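Local coordinates for protein tRNA (guanine(6)-N2)-methyltransferase (Thermus thermophilus, PDB 3TMA) that uses S-adenosyl-L-methionine to methylate the N2 atom of the guanosine at position 6 in tRNA(Phe), at residues Gly234-Lys239 against Arg260-His265. Numbering follows the deposited sequence.
Sequences GDLDEK and RADARH
Leu236 turns CG anti to its own carbonyl carbon (chi1 -81°), and Arg260 sends CG opposite the backbone N (chi1 179°) before bending at chi3, so that the leucine branch and the guanidinium meet. Leu236 CD2 sits over one face of that group, toward its rim, 3.9 Å from Arg260 NH1. Arg260 NH2 comes to 3.0 Å from Leu236 O, but at an angle too poor for a hydrogen bond. On its other branch, Leu236 CD1 leans on the Asp262 carboxylate, 4.1 Å from Asp262 CG, while Leu236 CG rests against Ala261 O. The parallel strands 231-235 and 257-260 end side by side, with Asp235 bridged to Arg260. Ala261 N donates to Asp235 O over 3.0 Å, and Arg260 CA adds a CH...O contact to the same oxygen. Gly234 CA packs 4.1 Å from Ala261 CB. Both segments then bend through an Asx turn: Asp235 OD1 accepts from Asp237 N and Asp262 OD1 from Arg264 N, while Asp235 OD2 takes Gly213 N. Asp237 N-caps helix 238-250. The contact joins the end of strand 231-235 to the end of strand 257-260 and the loop after it in the Rossmann-fold methyltransferase domain, where Asp262 and Ala263 probably help bind S-adenosyl-L-methionine, as in related enzymes. The Glu238 carboxylate and Arg260 guanidinium planes are 19° apart, yet Glu238 OE2 stays 6.2 Å from Arg260 NE, so any attraction is probably long-range. The contact thus relies on one backbone hydrogen bond and on apolar Leu236 against charged groups, with the two aspartates shaping the turns near the probable cofactor site.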
# COMPACT_ATOMS: atom_id res chain seq x y z
N GLY A 234 19.77 3.77 8.61
CA GLY A 234 20.86 4.69 8.38
C GLY A 234 20.52 5.73 7.34
O GLY A 234 19.73 5.47 6.41
N ASP A 235 21.14 6.90 7.46
CA ASP A 235 21.01 7.90 6.43
C ASP A 235 22.11 8.95 6.59
O ASP A 235 22.66 9.13 7.68
CB ASP A 235 19.64 8.58 6.56
CG ASP A 235 19.21 9.28 5.29
OD1 ASP A 235 19.53 10.50 5.14
OD2 ASP A 235 18.53 8.62 4.46
N LEU A 236 22.39 9.70 5.52
CA LEU A 236 23.38 10.78 5.63
C LEU A 236 22.79 12.11 6.12
O LEU A 236 23.51 12.95 6.65
CB LEU A 236 24.12 10.96 4.30
CG LEU A 236 25.25 9.94 4.11
CD1 LEU A 236 25.84 10.01 2.71
CD2 LEU A 236 26.33 10.15 5.15
N ASP A 237 21.49 12.30 5.96
CA ASP A 237 20.85 13.58 6.32
C ASP A 237 20.43 13.64 7.81
O ASP A 237 19.46 12.96 8.23
CB ASP A 237 19.66 13.83 5.38
CG ASP A 237 19.00 15.19 5.60
OD1 ASP A 237 19.07 15.74 6.72
OD2 ASP A 237 18.38 15.69 4.64
N GLU A 238 21.17 14.41 8.62
CA GLU A 238 20.87 14.46 10.06
C GLU A 238 19.48 15.01 10.37
O GLU A 238 18.83 14.56 11.32
CB GLU A 238 21.91 15.23 10.88
CG GLU A 238 22.93 14.35 11.64
CD GLU A 238 22.31 13.35 12.65
OE1 GLU A 238 21.09 13.41 12.95
OE2 GLU A 238 23.06 12.49 13.16
N LYS A 239 19.03 15.96 9.56
CA LYS A 239 17.70 16.54 9.71
C LYS A 239 16.61 15.48 9.59
O LYS A 239 15.70 15.42 10.42
CB LYS A 239 17.47 17.64 8.67
CG LYS A 239 18.35 18.87 8.86
CD LYS A 239 18.09 19.90 7.78
CE LYS A 239 18.95 21.14 7.99
NZ LYS A 239 18.73 22.16 6.92
N ARG A 260 23.69 8.07 11.63
CA ARG A 260 24.20 8.74 10.45
C ARG A 260 25.19 7.79 9.78
O ARG A 260 26.14 7.34 10.41
CB ARG A 260 24.88 10.07 10.83
CG ARG A 260 25.45 10.80 9.60
CD ARG A 260 26.52 11.86 9.99
NE ARG A 260 27.55 12.04 8.95
CZ ARG A 260 27.41 12.82 7.88
NH1 ARG A 260 28.40 12.91 7.00
NH2 ARG A 260 26.30 13.52 7.68
N ALA A 261 24.94 7.44 8.52
CA ALA A 261 25.63 6.30 7.91
C ALA A 261 25.62 6.44 6.39
O ALA A 261 24.58 6.75 5.78
CB ALA A 261 24.95 5.02 8.30
N ASP A 262 26.75 6.10 5.77
CA ASP A 262 26.87 6.15 4.32
C ASP A 262 26.58 4.74 3.82
O ASP A 262 27.29 3.80 4.17
CB ASP A 262 28.31 6.56 3.95
CG ASP A 262 28.45 6.91 2.47
OD1 ASP A 262 27.72 6.36 1.62
OD2 ASP A 262 29.31 7.77 2.16
N ALA A 263 25.54 4.59 2.99
CA ALA A 263 25.18 3.28 2.45
C ALA A 263 26.21 2.67 1.49
O ALA A 263 26.12 1.47 1.18
CB ALA A 263 23.81 3.35 1.75
N ARG A 264 27.19 3.46 1.06
CA ARG A 264 28.29 2.91 0.25
C ARG A 264 29.32 2.17 1.12
O ARG A 264 30.15 1.43 0.59
CB ARG A 264 29.04 4.03 -0.51
CG ARG A 264 28.23 4.79 -1.54
CD ARG A 264 29.06 5.97 -2.07
NE ARG A 264 28.93 6.23 -3.51
CZ ARG A 264 28.12 7.15 -4.05
NH1 ARG A 264 27.31 7.87 -3.27
NH2 ARG A 264 28.09 7.35 -5.37
N HIS A 265 29.27 2.38 2.44
CA HIS A 265 30.21 1.75 3.37
C HIS A 265 29.50 1.18 4.60
O HIS A 265 29.93 1.42 5.75
CB HIS A 265 31.24 2.78 3.83
CG HIS A 265 32.03 3.38 2.72
ND1 HIS A 265 32.98 2.66 2.02
CD2 HIS A 265 32.00 4.61 2.15
CE1 HIS A 265 33.49 3.43 1.07
NE2 HIS A 265 32.91 4.61 1.13